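Local coordinates for importin subunit beta-1 (Saccharomyces cerevisiae, PDB 5OWU), which carries proteins into the nucleus as the importin beta subunit, working with importin alpha, which binds the classical nuclear localization signal of the cargo, at residues Leu524-Met527 and Val528-Thr532; Thr488-Pro491 and Ile492-Phe495; Gly502-Gly505 and Ala506-Ile510. All coordinates share one frame; numbering follows the deposited sequence.

Contact 1. Residues Leu524-Met527 and Val528-Thr532; sequences LTTM and VEYAT
The methyl group of T526 lies beside the CD1 corner of the ring of Y530, one turn further along helix 516-530. CG2 of T526 meets CD1 of Y530 obliquely at 3.8 Å, from above the ring plane and outside the ring. The two side chains lie side by side and point the same way. With its first torsion at -65°, T526 sets its hydroxyl beside its own backbone N and turns the methyl to the tyrosine. O of T526 lies at the edge of the Y530 ring, in its plane, 3.5 Å from CD1.

T525 and E529 repeat the four-residue spacing on the neighbouring flank, where CG2 of T525 is 3.6 Å from OE2 of E529. The direction of the glutamate is set by chi1 (-69°), which places CG beside the backbone N and 3.3 Å from O of T525; the chain beyond is extended and supplies the reach that brings the carboxylate alongside the threonine methyl.

Under these pairs run regular helical bonds, N of V528 to O of L524 (2.9 Å), N of E529 to O of T525 (2.9 Å) and N of Y530 to O of T526 (3.0 Å). V528 also brings CG2 to 3.3 Å from O of L524.

M527, bent at chi2 and chi3, packs on L499 of helix 496-507, the other helix of HEAT repeat 12, while T525 and V528 meet helix 563-586. Towards the end of the helix, the hydroxyl of Y496 bonds O of M527, and NZ of K586 reaches both O of V528 and O of A531. A lysine ammonium among the carbonyls at and just beyond the helix end probably offsets their partial negative charge.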
loop_
_atom_site.group_PDB
_atom_site.type_symbol
_atom_site.label_atom_id
_atom_site.label_comp_id
_atom_site.label_asym_id
_atom_site.label_seq_id
_atom_site.Cartn_x
_atom_site.Cartn_y
_atom_site.Cartn_z
ATOM N N LEU A 524 17.497 -16.107 10.247
ATOM C CA LEU A 524 17.360 -17.288 11.087
ATOM C C LEU A 524 15.939 -17.822 11.029
ATOM O O LEU A 524 15.723 -19.039 10.983
ATOM C CB LEU A 524 17.765 -16.976 12.529
ATOM C CG LEU A 524 19.269 -16.839 12.790
ATOM C CD1 LEU A 524 19.491 -16.497 14.247
ATOM C CD2 LEU A 524 20.026 -18.101 12.416
ATOM N N THR A 525 14.953 -16.925 10.982
ATOM C CA THR A 525 13.579 -17.389 10.876
ATOM C C THR A 525 13.401 -18.197 9.601
ATOM O O THR A 525 12.864 -19.314 9.625
ATOM C CB THR A 525 12.624 -16.200 10.936
ATOM O OG1 THR A 525 12.738 -15.584 12.231
ATOM C CG2 THR A 525 11.192 -16.643 10.726
ATOM N N THR A 526 13.914 -17.676 8.484
ATOM C CA THR A 526 13.883 -18.436 7.240
ATOM C C THR A 526 14.560 -19.789 7.426
ATOM O O THR A 526 14.015 -20.828 7.029
ATOM C CB THR A 526 14.555 -17.630 6.120
ATOM O OG1 THR A 526 13.795 -16.444 5.861
ATOM C CG2 THR A 526 14.658 -18.436 4.840
ATOM N N MET A 527 15.741 -19.806 8.067
ATOM C CA MET A 527 16.435 -21.081 8.218
ATOM C C MET A 527 15.548 -22.068 8.955
ATOM O O MET A 527 15.489 -23.257 8.607
ATOM C CB MET A 527 17.756 -20.912 8.968
ATOM C CG MET A 527 18.718 -19.914 8.376
ATOM S SD MET A 527 19.041 -20.207 6.645
ATOM C CE MET A 527 20.195 -21.579 6.706
ATOM N N VAL A 528 14.830 -21.582 9.968
ATOM C CA VAL A 528 13.964 -22.467 10.731
ATOM C C VAL A 528 12.856 -22.992 9.838
ATOM O O VAL A 528 12.597 -24.200 9.777
ATOM C CB VAL A 528 13.391 -21.736 11.957
ATOM C CG1 VAL A 528 12.313 -22.590 12.637
ATOM C CG2 VAL A 528 14.491 -21.404 12.927
ATOM N N GLU A 529 12.225 -22.094 9.087
ATOM C CA GLU A 529 10.994 -22.464 8.409
ATOM C C GLU A 529 11.255 -23.432 7.263
ATOM O O GLU A 529 10.394 -24.258 6.949
ATOM C CB GLU A 529 10.283 -21.193 7.955
ATOM C CG GLU A 529 9.744 -20.405 9.173
ATOM C CD GLU A 529 9.178 -19.040 8.833
ATOM O OE1 GLU A 529 9.607 -18.442 7.821
ATOM O OE2 GLU A 529 8.307 -18.560 9.598
ATOM N N TYR A 530 12.450 -23.398 6.675
ATOM C CA TYR A 530 12.800 -24.325 5.608
ATOM C C TYR A 530 13.619 -25.518 6.083
ATOM O O TYR A 530 14.007 -26.346 5.255
ATOM C CB TYR A 530 13.560 -23.585 4.501
ATOM C CG TYR A 530 12.658 -22.716 3.654
ATOM C CD1 TYR A 530 12.381 -21.403 4.013
ATOM C CD2 TYR A 530 12.065 -23.222 2.504
ATOM C CE1 TYR A 530 11.544 -20.610 3.239
ATOM C CE2 TYR A 530 11.227 -22.441 1.727
ATOM C CZ TYR A 530 10.975 -21.138 2.095
ATOM O OH TYR A 530 10.151 -20.366 1.314
ATOM N N ALA A 531 13.883 -25.646 7.382
ATOM C CA ALA A 531 14.738 -26.734 7.847
ATOM C C ALA A 531 14.076 -28.080 7.586
ATOM O O ALA A 531 12.857 -28.221 7.687
ATOM C CB ALA A 531 15.059 -26.582 9.334
ATOM N N THR A 532 14.890 -29.062 7.217
ATOM C CA THR A 532 14.454 -30.433 7.010
ATOM C C THR A 532 15.047 -31.314 8.098
ATOM O O THR A 532 15.917 -30.892 8.870
ATOM C CB THR A 532 14.893 -30.946 5.634
ATOM O OG1 THR A 532 16.322 -30.925 5.569
ATOM C CG2 THR A 532 14.331 -30.076 4.526
#

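Contact 2. Residues Thr488-Pro491 and Ile492-Phe495; sequences TPSP and IYNF
The carbonyl oxygen of P491 is held from two directions: N of N494 donates to it at 3.0 Å, and a water donates at 3.1 Å. The same water accepts a bond from ND2 of N494 (2.6 Å), so the asparagine grips this oxygen directly through its backbone and indirectly through its amide. The N494 N-H approaches from above the carbonyl plane, 46° out of it, as the chain bends tightly. Residues 491-495 form two overlapping i to i+3 turns of 3-10 character, the second closed by N of F495 on O of I492. These turns lie in the loop between HEAT repeats 11 and 12 and lead into helix 496-507.

S490 adds a weak ST turn, its OG accepting from N of I492 at 3.4 Å. Its firmer partner is O of L484, at the end of helix 467-484. A chi1 of 170° sends OG toward N of I492 and to 3.2 Å from CG2 of I492, while the course of the backbone sets CB 3.5 Å from CD2 of Y493, at an oblique angle to the ring. CG2 of I492 sits over the centre of one face of that ring, 4.2 Å above its plane. The phenol hydroxyl of Y493 bonds O of Y530, while F495 packs against L452, P453 and V456.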
loop_
_atom_site.group_PDB
_atom_site.type_symbol
_atom_site.label_atom_id
_atom_site.label_comp_id
_atom_site.label_asym_id
_atom_site.label_seq_id
_atom_site.Cartn_x
_atom_site.Cartn_y
_atom_site.Cartn_z
ATOM N N THR A 488 14.771 -31.093 -5.186
ATOM C CA THR A 488 15.068 -32.342 -4.486
ATOM C C THR A 488 16.089 -33.169 -5.282
ATOM O O THR A 488 15.819 -33.545 -6.423
ATOM C CB THR A 488 13.798 -33.191 -4.246
ATOM O OG1 THR A 488 12.940 -32.507 -3.322
ATOM C CG2 THR A 488 14.150 -34.571 -3.667
ATOM N N PRO A 489 17.274 -33.432 -4.699
ATOM C CA PRO A 489 17.729 -32.895 -3.414
ATOM C C PRO A 489 18.022 -31.405 -3.528
ATOM O O PRO A 489 18.223 -30.911 -4.637
ATOM C CB PRO A 489 19.009 -33.689 -3.117
ATOM C CG PRO A 489 19.051 -34.795 -4.124
ATOM C CD PRO A 489 18.284 -34.315 -5.302
ATOM N N SER A 490 18.023 -30.703 -2.414
ATOM C CA SER A 490 18.408 -29.304 -2.444
ATOM C C SER A 490 19.868 -29.164 -2.053
ATOM O O SER A 490 20.270 -29.688 -1.006
ATOM C CB SER A 490 17.548 -28.489 -1.491
ATOM O OG SER A 490 18.084 -27.186 -1.358
ATOM N N PRO A 491 20.687 -28.462 -2.837
ATOM C CA PRO A 491 22.099 -28.303 -2.448
ATOM C C PRO A 491 22.293 -27.420 -1.224
ATOM O O PRO A 491 23.273 -27.606 -0.485
ATOM C CB PRO A 491 22.738 -27.688 -3.703
ATOM C CG PRO A 491 21.619 -26.956 -4.375
ATOM C CD PRO A 491 20.351 -27.706 -4.059
ATOM N N ILE A 492 21.353 -26.509 -0.940
ATOM C CA ILE A 492 21.593 -25.507 0.097
ATOM C C ILE A 492 21.729 -26.151 1.467
ATOM O O ILE A 492 22.388 -25.596 2.358
ATOM C CB ILE A 492 20.479 -24.442 0.094
ATOM C CG1 ILE A 492 20.917 -23.207 0.887
ATOM C CG2 ILE A 492 19.180 -24.989 0.693
ATOM C CD1 ILE A 492 22.136 -22.481 0.316
ATOM N N TYR A 493 21.116 -27.321 1.671
ATOM C CA TYR A 493 21.164 -27.938 2.992
ATOM C C TYR A 493 22.577 -28.376 3.354
ATOM O O TYR A 493 22.937 -28.361 4.538
ATOM C CB TYR A 493 20.175 -29.105 3.071
ATOM C CG TYR A 493 18.740 -28.617 3.016
ATOM C CD1 TYR A 493 18.245 -27.758 3.987
ATOM C CD2 TYR A 493 17.894 -28.979 1.975
ATOM C CE1 TYR A 493 16.937 -27.281 3.934
ATOM C CE2 TYR A 493 16.591 -28.510 1.912
ATOM C CZ TYR A 493 16.117 -27.663 2.898
ATOM O OH TYR A 493 14.823 -27.194 2.840
ATOM N N ASN A 494 23.412 -28.695 2.357
ATOM C CA ASN A 494 24.808 -28.997 2.666
ATOM C C ASN A 494 25.506 -27.830 3.351
ATOM O O ASN A 494 26.512 -28.039 4.038
ATOM C CB ASN A 494 25.567 -29.373 1.393
ATOM C CG ASN A 494 25.071 -30.664 0.775
ATOM O OD1 ASN A 494 24.745 -31.621 1.479
ATOM N ND2 ASN A 494 25.014 -30.699 -0.551
ATOM N N PHE A 495 24.988 -26.612 3.195
ATOM C CA PHE A 495 25.584 -25.421 3.780
ATOM C C PHE A 495 24.822 -24.916 4.994
ATOM O O PHE A 495 25.198 -23.880 5.551
ATOM C CB PHE A 495 25.674 -24.308 2.729
ATOM C CG PHE A 495 26.470 -24.695 1.514
ATOM C CD1 PHE A 495 27.851 -24.547 1.492
ATOM C CD2 PHE A 495 25.836 -25.218 0.402
ATOM C CE1 PHE A 495 28.583 -24.911 0.371
ATOM C CE2 PHE A 495 26.560 -25.582 -0.718
ATOM C CZ PHE A 495 27.936 -25.433 -0.729
HETATM O O HOH W 1 25.484 -28.811 -2.234
#

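Contact 3. Residues Gly502-Gly505 and Ala506-Ile510; sequences GLIG and AANRI
I504 and N508 lie side by side on the last turn of helix 496-507, the first helix of HEAT repeat 12, where the chain leaves the helix for the loop to helix 516-530. Backbone hydrogen bonds form the frame of the contact. N of A506 donates to O of G502 at 3.1 Å, in the carbonyl plane, and N of A507 to O of L503 at 2.8 Å. N of N508, the first residue to leave helical conformation, is shared between two carbonyls: it bonds O of I504 at 2.8 Å, with a bent N-H...O angle of 135°, and makes a weak bond to O of G505 at 3.2 Å. One residue on, N of R509 reaches only three residues back, to O of A506, and the winding ends.

Nonpolar packing divides among the neighbouring helices: L503 lies against A523 and A506 against A520, so a leucine and a small methyl meet the partner helix of the repeat, whereas I504 and A507 touch F545 of helix 536-553.

Polar side chains gather at the helix end and bind outside the turn. OD1 of N508 is hydrogen-bonded to NZ of K549, which helps fix the rotation of the amide, and NH2 of R509 forms a salt bridge with OD1 of D511. R517, near the start of helix 516-530, donates from NH1 to O of R509, tying the loop to the next helix.

In the pair that opens the contact, the two side chains run the same way. With chi1 at -74°, I504 holds CG2 anti to its backbone N, which lays this branch alongside the amide of N508; ND2 of N508 is 3.6 Å from CG2 of I504 and likewise 3.6 Å from O of I504.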
loop_
_atom_site.group_PDB
_atom_site.type_symbol
_atom_site.label_atom_id
_atom_site.label_comp_id
_atom_site.label_asym_id
_atom_site.label_seq_id
_atom_site.Cartn_x
_atom_site.Cartn_y
_atom_site.Cartn_z
ATOM N N GLY A 502 27.161 -18.644 10.715
ATOM C CA GLY A 502 27.403 -17.267 10.330
ATOM C C GLY A 502 26.289 -16.354 10.799
ATOM O O GLY A 502 26.538 -15.289 11.376
ATOM N N LEU A 503 25.040 -16.784 10.601
ATOM C CA LEU A 503 23.919 -15.932 10.968
ATOM C C LEU A 503 23.895 -15.717 12.471
ATOM O O LEU A 503 23.662 -14.595 12.940
ATOM C CB LEU A 503 22.610 -16.546 10.471
ATOM C CG LEU A 503 22.372 -16.463 8.955
ATOM C CD1 LEU A 503 21.164 -17.273 8.531
ATOM C CD2 LEU A 503 22.192 -15.024 8.538
ATOM N N ILE A 504 24.208 -16.762 13.248
ATOM C CA ILE A 504 24.213 -16.575 14.694
ATOM C C ILE A 504 25.229 -15.504 15.047
ATOM O O ILE A 504 24.946 -14.589 15.835
ATOM C CB ILE A 504 24.485 -17.906 15.422
ATOM C CG1 ILE A 504 23.243 -18.800 15.362
ATOM C CG2 ILE A 504 24.863 -17.657 16.890
ATOM C CD1 ILE A 504 23.463 -20.201 15.917
ATOM N N GLY A 505 26.387 -15.539 14.386
ATOM C CA GLY A 505 27.403 -14.541 14.653
ATOM C C GLY A 505 26.897 -13.135 14.409
ATOM O O GLY A 505 27.163 -12.225 15.200
ATOM N N ALA A 506 26.145 -12.939 13.322
ATOM C CA ALA A 506 25.637 -11.603 13.032
ATOM C C ALA A 506 24.518 -11.240 13.989
ATOM O O ALA A 506 24.365 -10.065 14.352
ATOM C CB ALA A 506 25.149 -11.515 11.582
ATOM N N ALA A 507 23.749 -12.232 14.432
ATOM C CA ALA A 507 22.712 -11.959 15.413
ATOM C C ALA A 507 23.312 -11.605 16.762
ATOM O O ALA A 507 22.667 -10.908 17.550
ATOM C CB ALA A 507 21.780 -13.161 15.535
ATOM N N ASN A 508 24.543 -12.042 17.023
ATOM C CA ASN A 508 25.248 -11.730 18.255
ATOM C C ASN A 508 25.981 -10.397 18.195
ATOM O O ASN A 508 26.785 -10.108 19.087
ATOM C CB ASN A 508 26.243 -12.844 18.590
ATOM C CG ASN A 508 25.650 -13.910 19.466
ATOM O OD1 ASN A 508 24.842 -13.627 20.351
ATOM N ND2 ASN A 508 26.047 -15.155 19.227
ATOM N N ARG A 509 25.739 -9.585 17.171
ATOM C CA ARG A 509 26.330 -8.257 17.143
ATOM C C ARG A 509 25.909 -7.465 18.378
ATOM O O ARG A 509 24.830 -7.672 18.941
ATOM C CB ARG A 509 25.921 -7.507 15.872
ATOM C CG ARG A 509 26.698 -7.925 14.619
ATOM C CD ARG A 509 26.249 -7.126 13.395
ATOM N NE ARG A 509 26.384 -5.690 13.624
ATOM C CZ ARG A 509 27.439 -4.955 13.279
ATOM N NH1 ARG A 509 28.476 -5.508 12.654
ATOM N NH2 ARG A 509 27.452 -3.656 13.556
ATOM N N ILE A 510 26.784 -6.551 18.803
ATOM C CA ILE A 510 26.512 -5.735 19.979
ATOM C C ILE A 510 25.471 -4.670 19.667
ATOM O O ILE A 510 24.720 -4.247 20.555
ATOM C CB ILE A 510 27.826 -5.129 20.507
ATOM C CG1 ILE A 510 28.567 -6.170 21.351
ATOM C CG2 ILE A 510 27.562 -3.866 21.340
ATOM C CD1 ILE A 510 30.000 -5.790 21.700
#

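How the contacts relate
Contacts 1 and 3 are partly buried helix ends within HEAT repeat 12, whereas contact 2 is a surface turn leading into that repeat. Contacts 1 and 3 pack directly on each other through aliphatic carbons, CD2 of L524 lying 3.6 Å from CB of L503 and CG of M527 equally close to CD1 of L503. Contact 2 meets contact 1 mainly through a polar link, a tyrosine hydroxyl of the loop at a carbonyl of the helix end, and does not touch contact 3, whose nearest atoms are about 8 Å away. Regular helical bonds dominate the two helix ends, while short turn bonds and a bridging water hold the loop.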